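Local coordinates for tail protein, 43 kDa (Neisseria meningitidis MC58, PDB 3D37) that is of unknown function but, as a phage tail protein built from baseplate-type barrel domains, probably forms part of a tail baseplate encoded in the bacterial genome, at residues Ser11-Gly16 against Ser58-Ile63; Pro138-Ile143 against Asn160-His165. One frame throughout, in Å; residues are numbered along the deposited sequence.

Contact 1 of 2, residues Ser11-Gly16 against Ser58-Ile63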
ATOM      1  N   SER A  11      23.456 -15.948  14.877  1.00 34.36           N
ATOM      2  CA  SER A  11      24.063 -16.631  13.736  1.00 35.11           C
ATOM      3  C   SER A  11      23.502 -18.021  13.444  1.00 34.90           C
ATOM      4  O   SER A  11      22.914 -18.677  14.304  1.00 35.31           O
ATOM      5  CB  SER A  11      25.569 -16.764  13.907  1.00 35.08           C
ATOM      6  OG  SER A  11      25.813 -17.543  15.029  1.00 38.92           O
ATOM      7  N   VAL A  12      23.727 -18.461  12.206  1.00 34.70           N
ATOM      8  CA  VAL A  12      23.500 -19.828  11.782  1.00 34.48           C
ATOM      9  C   VAL A  12      24.895 -20.364  11.646  1.00 34.69           C
ATOM     10  O   VAL A  12      25.625 -19.931  10.773  1.00 34.17           O
ATOM     11  CB  VAL A  12      22.712 -19.888  10.454  1.00 34.67           C
ATOM     12  CG1 VAL A  12      22.562 -21.339   9.939  1.00 32.94           C
ATOM     13  CG2 VAL A  12      21.367 -19.234  10.631  1.00 34.93           C
ATOM     14  N   ARG A  13      25.285 -21.249  12.559  1.00 34.75           N
ATOM     15  CA  ARG A  13      26.602 -21.826  12.554  1.00 36.44           C
ATOM     16  C   ARG A  13      26.586 -23.103  11.710  1.00 37.29           C
ATOM     17  O   ARG A  13      25.828 -24.018  11.999  1.00 35.23           O
ATOM     18  CB  ARG A  13      27.000 -22.166  13.996  1.00 35.54           C
ATOM     19  CG  ARG A  13      28.446 -22.306  14.203  1.00 37.35           C
ATOM     20  CD  ARG A  13      28.733 -22.703  15.654  1.00 37.69           C
ATOM     21  NE  ARG A  13      28.691 -21.528  16.529  1.00 37.94           N
ATOM     22  CZ  ARG A  13      28.568 -21.582  17.854  1.00 37.94           C
ATOM     23  NH1 ARG A  13      28.355 -22.707  18.466  1.00 39.48           N
ATOM     24  NH2 ARG A  13      28.626 -20.476  18.573  1.00 42.49           N
ATOM     25  N   VAL A  14      27.382 -23.135  10.642  1.00 39.06           N
ATOM     26  CA  VAL A  14      27.494 -24.306   9.777  1.00 41.33           C
ATOM     27  C   VAL A  14      28.977 -24.537   9.488  1.00 43.53           C
ATOM     28  O   VAL A  14      29.657 -23.620   8.947  1.00 44.53           O
ATOM     29  CB  VAL A  14      26.833 -24.078   8.385  1.00 41.93           C
ATOM     30  CG1 VAL A  14      27.142 -25.279   7.470  1.00 42.53           C
ATOM     31  CG2 VAL A  14      25.354 -23.801   8.483  1.00 40.13           C
ATOM     32  N   GLY A  15      29.479 -25.728   9.809  1.00 45.42           N
ATOM     33  CA  GLY A  15      30.889 -26.044   9.572  1.00 47.15           C
ATOM     34  C   GLY A  15      31.765 -24.987  10.221  1.00 48.87           C
ATOM     35  O   GLY A  15      32.512 -24.269   9.537  1.00 49.11           O
ATOM     36  N   GLY A  16      31.592 -24.853  11.546  1.00 50.40           N
ATOM     37  CA  GLY A  16      32.370 -23.937  12.391  1.00 50.14           C
ATOM     38  C   GLY A  16      32.219 -22.477  12.028  1.00 50.82           C
ATOM     39  O   GLY A  16      32.674 -21.594  12.763  1.00 52.89           O
ATOM     40  N   SER A  58      24.119 -29.528   8.435  1.00 34.25           N
ATOM     41  CA  SER A  58      23.787 -29.477   9.832  1.00 34.06           C
ATOM     42  C   SER A  58      24.084 -28.091  10.344  1.00 32.78           C
ATOM     43  O   SER A  58      25.032 -27.468   9.913  1.00 31.76           O
ATOM     44  CB  SER A  58      24.632 -30.475  10.619  1.00 34.38           C
ATOM     45  OG  SER A  58      24.104 -31.744  10.417  1.00 38.01           O
ATOM     46  N   CYS A  59      23.256 -27.587  11.245  1.00 31.58           N
ATOM     47  CA  CYS A  59      23.486 -26.228  11.743  1.00 31.05           C
ATOM     48  C   CYS A  59      23.067 -26.053  13.198  1.00 29.79           C
ATOM     49  O   CYS A  59      22.370 -26.864  13.759  1.00 29.15           O
ATOM     50  CB  CYS A  59      22.789 -25.186  10.863  1.00 30.54           C
ATOM     51  SG  CYS A  59      20.978 -25.234  10.889  1.00 32.76           S
ATOM     52  N   GLU A  60      23.499 -24.947  13.758  1.00 30.21           N
ATOM     53  CA  GLU A  60      23.041 -24.499  15.063  1.00 31.12           C
ATOM     54  C   GLU A  60      22.645 -23.054  14.935  1.00 29.98           C
ATOM     55  O   GLU A  60      23.270 -22.283  14.199  1.00 30.47           O
ATOM     56  CB  GLU A  60      24.147 -24.696  16.129  1.00 30.94           C
ATOM     57  CG  GLU A  60      24.375 -26.145  16.435  1.00 30.64           C
ATOM     58  CD  GLU A  60      25.720 -26.410  17.140  1.00 34.21           C
ATOM     59  OE1 GLU A  60      26.673 -25.685  16.875  1.00 36.60           O
ATOM     60  OE2 GLU A  60      25.819 -27.350  17.964  1.00 36.62           O
ATOM     61  N   VAL A  61      21.559 -22.690  15.611  1.00 29.42           N
ATOM     62  CA  VAL A  61      21.125 -21.335  15.620  1.00 27.93           C
ATOM     63  C   VAL A  61      21.635 -20.778  16.949  1.00 28.61           C
ATOM     64  O   VAL A  61      21.468 -21.392  17.961  1.00 28.62           O
ATOM     65  CB  VAL A  61      19.605 -21.221  15.470  1.00 28.17           C
ATOM     66  CG1 VAL A  61      19.137 -19.654  15.602  1.00 22.78           C
ATOM     67  CG2 VAL A  61      19.134 -21.934  14.143  1.00 30.05           C
ATOM     68  N   VAL A  62      22.320 -19.643  16.926  1.00 29.74           N
ATOM     69  CA  VAL A  62      23.000 -19.169  18.136  1.00 30.10           C
ATOM     70  C   VAL A  62      22.624 -17.707  18.356  1.00 29.90           C
ATOM     71  O   VAL A  62      22.656 -16.902  17.439  1.00 28.89           O
ATOM     72  CB  VAL A  62      24.560 -19.344  18.031  1.00 31.61           C
ATOM     73  CG1 VAL A  62      25.245 -19.183  19.421  1.00 30.69           C
ATOM     74  CG2 VAL A  62      24.913 -20.706  17.467  1.00 30.57           C
ATOM     75  N   ILE A  63      22.249 -17.386  19.577  1.00 29.96           N
ATOM     76  CA  ILE A  63      21.995 -16.006  19.983  1.00 31.08           C
ATOM     77  C   ILE A  63      22.963 -15.694  21.142  1.00 31.62           C
ATOM     78  O   ILE A  63      22.928 -16.366  22.162  1.00 32.57           O
ATOM     79  CB  ILE A  63      20.518 -15.795  20.440  1.00 31.34           C
ATOM     80  CG1 ILE A  63      19.528 -16.278  19.351  1.00 30.81           C
ATOM     81  CG2 ILE A  63      20.275 -14.283  20.918  1.00 29.45           C
ATOM     82  CD1 ILE A  63      18.063 -16.006  19.626  1.00 30.53           C
TER
HETATM   83  O   HOH W   1      27.651 -28.093  10.035  1.00 49.88           O
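R13 and V62 meet on one face of an antiparallel ladder: CG2 of V62 sits over the centre of the R13 guanidinium, 3.7 Å above its plane, and CG1 of V62 touches NH2. R13 gets there because CG runs anti to the backbone N (chi1 -159°) and the chain then bends at chi3. E60, directly across from R13 in a hydrogen-bonded pair, turns its carboxylate 74° from the guanidinium plane, and the salt bridge from R13 NH1 to E60 OE1 is long at 3.8 Å. The stronger ionic partner of R13 is E18, which takes NE; E18 also accepts from S11 OG, which lies beside CB of V62 on this face. Four backbone bonds join S11 to V62 and R13 to E60, the S11 N to V62 O bond measuring 2.8 Å. On the other face V12 and V61 form the non-hydrogen-bonded pair, and CB of C59 lies 4.0 Å from V12 CG1 and 3.8 Å from V14 CG2. Beyond the last backbone bond a water continues the link, accepting from G15 N and donating to S58 O. In this part, which matches the GpP-like N-terminal family, strand 10-14 pairs antiparallel with 58-63 and, on its other edge, with 17-19, while strand 66-81 flanks 58-63 and F38 and F40 of strand 37-42 pack against C59, V12 and V61.

Contact 2 of 2, residues Pro138-Ile143 against Asn160-His165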
ATOM      1  N   PRO A 138       7.909 -44.447  33.893  1.00 52.42           N
ATOM      2  CA  PRO A 138       6.993 -45.580  33.962  1.00 52.30           C
ATOM      3  C   PRO A 138       7.344 -46.658  32.969  1.00 51.98           C
ATOM      4  O   PRO A 138       7.755 -46.348  31.843  1.00 51.56           O
ATOM      5  CB  PRO A 138       5.641 -44.963  33.572  1.00 52.52           C
ATOM      6  CG  PRO A 138       6.004 -43.830  32.738  1.00 52.20           C
ATOM      7  CD  PRO A 138       7.208 -43.245  33.434  1.00 52.66           C
ATOM      8  N   ALA A 139       7.186 -47.907  33.417  1.00 51.66           N
ATOM      9  CA  ALA A 139       7.068 -49.058  32.527  1.00 50.96           C
ATOM     10  C   ALA A 139       5.838 -48.806  31.673  1.00 50.06           C
ATOM     11  O   ALA A 139       4.797 -48.440  32.179  1.00 50.30           O
ATOM     12  CB  ALA A 139       6.933 -50.378  33.326  1.00 50.90           C
ATOM     13  N   LEU A 140       5.988 -48.967  30.372  1.00 49.66           N
ATOM     14  CA  LEU A 140       4.923 -48.704  29.422  1.00 49.15           C
ATOM     15  C   LEU A 140       3.985 -49.860  29.381  1.00 49.75           C
ATOM     16  O   LEU A 140       4.389 -51.009  29.654  1.00 49.81           O
ATOM     17  CB  LEU A 140       5.502 -48.518  28.015  1.00 48.86           C
ATOM     18  CG  LEU A 140       6.035 -47.151  27.510  1.00 46.34           C
ATOM     19  CD1 LEU A 140       5.125 -45.979  27.971  1.00 42.72           C
ATOM     20  CD2 LEU A 140       7.495 -46.906  27.836  1.00 41.96           C
ATOM     21  N   GLY A 141       2.742 -49.572  29.022  1.00 50.37           N
ATOM     22  CA  GLY A 141       1.725 -50.582  28.806  1.00 51.04           C
ATOM     23  C   GLY A 141       1.813 -51.129  27.400  1.00 51.33           C
ATOM     24  O   GLY A 141       2.876 -51.164  26.813  1.00 51.56           O
ATOM     25  N   LYS A 142       0.683 -51.556  26.861  1.00 52.49           N
ATOM     26  CA  LYS A 142       0.601 -52.056  25.496  1.00 53.66           C
ATOM     27  C   LYS A 142       0.334 -50.925  24.518  1.00 54.43           C
ATOM     28  O   LYS A 142      -0.749 -50.355  24.518  1.00 55.46           O
ATOM     29  CB  LYS A 142      -0.516 -53.109  25.402  1.00 53.71           C
ATOM     30  CG  LYS A 142      -0.983 -53.500  23.985  1.00 53.61           C
ATOM     31  CD  LYS A 142      -1.945 -54.709  24.096  1.00 54.28           C
ATOM     32  CE  LYS A 142      -2.100 -55.505  22.784  1.00 55.34           C
ATOM     33  NZ  LYS A 142      -2.706 -56.895  23.020  1.00 53.75           N
ATOM     34  N   ILE A 143       1.306 -50.594  23.681  1.00 55.53           N
ATOM     35  CA  ILE A 143       1.104 -49.523  22.693  1.00 56.18           C
ATOM     36  C   ILE A 143       1.155 -50.110  21.276  1.00 57.50           C
ATOM     37  O   ILE A 143       2.201 -50.593  20.824  1.00 58.04           O
ATOM     38  CB  ILE A 143       2.092 -48.356  22.863  1.00 56.47           C
ATOM     39  CG1 ILE A 143       1.974 -47.735  24.262  1.00 55.69           C
ATOM     40  CG2 ILE A 143       1.810 -47.260  21.831  1.00 54.86           C
ATOM     41  CD1 ILE A 143       0.824 -46.807  24.411  1.00 56.04           C
ATOM     42  N   ASN A 160       2.458 -40.037  25.382  1.00 34.51           N
ATOM     43  CA  ASN A 160       1.179 -39.513  25.787  1.00 35.17           C
ATOM     44  C   ASN A 160       0.441 -40.547  26.645  1.00 36.44           C
ATOM     45  O   ASN A 160      -0.245 -40.173  27.625  1.00 35.86           O
ATOM     46  CB  ASN A 160       0.344 -39.047  24.574  1.00 35.63           C
ATOM     47  CG  ASN A 160       0.794 -37.656  24.006  1.00 36.13           C
ATOM     48  OD1 ASN A 160       1.650 -36.953  24.578  1.00 39.58           O
ATOM     49  ND2 ASN A 160       0.225 -37.282  22.873  1.00 33.50           N
ATOM     50  N   SER A 161       0.691 -41.848  26.355  1.00 36.15           N
ATOM     51  CA  SER A 161       0.189 -42.976  27.151  1.00 35.46           C
ATOM     52  C   SER A 161       0.495 -42.842  28.629  1.00 36.28           C
ATOM     53  O   SER A 161      -0.206 -43.413  29.475  1.00 37.39           O
ATOM     54  CB  SER A 161       0.827 -44.319  26.674  1.00 35.38           C
ATOM     55  OG  SER A 161       2.038 -44.575  27.416  1.00 32.69           O
ATOM     56  N   VAL A 162       1.597 -42.191  28.944  1.00 36.46           N
ATOM     57  CA  VAL A 162       2.040 -42.044  30.322  1.00 36.60           C
ATOM     58  C   VAL A 162       1.962 -40.588  30.719  1.00 36.85           C
ATOM     59  O   VAL A 162       2.676 -40.165  31.637  1.00 38.04           O
ATOM     60  CB  VAL A 162       3.472 -42.556  30.558  1.00 36.81           C
ATOM     61  CG1 VAL A 162       3.448 -44.048  31.012  1.00 36.35           C
ATOM     62  CG2 VAL A 162       4.343 -42.353  29.305  1.00 36.48           C
ATOM     63  N   GLY A 163       1.085 -39.844  30.046  1.00 36.83           N
ATOM     64  CA  GLY A 163       0.868 -38.410  30.338  1.00 37.06           C
ATOM     65  C   GLY A 163       2.111 -37.551  30.094  1.00 37.55           C
ATOM     66  O   GLY A 163       2.358 -36.565  30.821  1.00 39.28           O
ATOM     67  N   LEU A 164       2.903 -37.935  29.093  1.00 36.30           N
ATOM     68  CA  LEU A 164       4.107 -37.186  28.732  1.00 34.93           C
ATOM     69  C   LEU A 164       4.042 -36.736  27.269  1.00 33.23           C
ATOM     70  O   LEU A 164       3.061 -36.981  26.568  1.00 32.15           O
ATOM     71  CB  LEU A 164       5.378 -37.988  29.065  1.00 35.47           C
ATOM     72  CG  LEU A 164       5.562 -38.488  30.521  1.00 36.01           C
ATOM     73  CD1 LEU A 164       6.958 -39.183  30.785  1.00 32.99           C
ATOM     74  CD2 LEU A 164       5.370 -37.348  31.507  1.00 35.69           C
ATOM     75  N   HIS A 165       5.071 -36.010  26.829  1.00 32.10           N
ATOM     76  CA  HIS A 165       5.142 -35.565  25.451  1.00 31.62           C
ATOM     77  C   HIS A 165       6.602 -35.447  25.036  1.00 30.28           C
ATOM     78  O   HIS A 165       7.435 -35.079  25.861  1.00 29.79           O
ATOM     79  CB  HIS A 165       4.421 -34.171  25.330  1.00 30.88           C
ATOM     80  CG  HIS A 165       4.096 -33.790  23.930  1.00 30.41           C
ATOM     81  ND1 HIS A 165       2.965 -34.234  23.284  1.00 29.82           N
ATOM     82  CD2 HIS A 165       4.755 -33.013  23.038  1.00 31.56           C
ATOM     83  CE1 HIS A 165       2.954 -33.783  22.045  1.00 29.33           C
ATOM     84  NE2 HIS A 165       4.023 -33.021  21.874  1.00 30.96           N
TER
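The irregular loop 138-143 passes the C-terminal end of helix 151-161, with P138 and V162 the nearest backbone neighbours at 7.1 Å between their CA atoms and no hydrogen bond from one segment to the other. The helix ends in a Schellman motif: G163, with positive phi, is the C-prime residue, its N bonds to N160 O at 2.8 Å, and L164 N reaches back to A159 O. S161 and V162, just before this glycine, direct their CB atoms at the loop. Methyl CG1 of V162 faces the ring of P138, though the pair is modelled too close and its detail is doubtful; the other methyl, CG2, is 3.9 Å from CD1 of L140, the leucine and valine side chains crossing at about a right angle. V162 is twisted off a staggered rotamer (chi1 -92°, measured to CG1), which sets CG2 between the backbone N and the carbonyl carbon. The same L140 CD1 also lies 3.4 Å from S161 OG, so one leucine methyl touches two successive residues of the helix end. The contact is therefore apolar apart from the S161 hydroxyl, which turns back to its own helix and hydrogen-bonds the carbonyl oxygen of I158. Both segments fall in the part matching the gp44-like second-domain family. V113 of helix 113-121 packs on P138, L140, V162 and L164, joining a second helix to the same cluster, and I158 takes both L140 and I143 one turn earlier in helix 151-161. At the far end of the loop segment, I143 reaches the helix through the tip of its longer branch: CG1 lies beside the backbone N, and CD1 presses tightly on S161 CB at 3.4 Å, with S161 OG a little farther away at 3.9 Å.

The two contacts lie in different family regions and share no strand or helix: their centres are 35 Å apart and their nearest atoms about 20 Å. Contact 1 is largely buried and joins two strands through regular backbone hydrogen bonding, with a mixed face, where charged and polar groups lie beside a valine, and an apolar face. Contact 2, nearer the surface, sets a loop against a helix end and relies on aliphatic side chains packed on each other and on a serine, with no hydrogen bond between the segments. They bury 431 and 220 Å², respectively. Contact 1 also borders a second subunit, S58 packing on L245 of that chain, whereas no other chain touches contact 2.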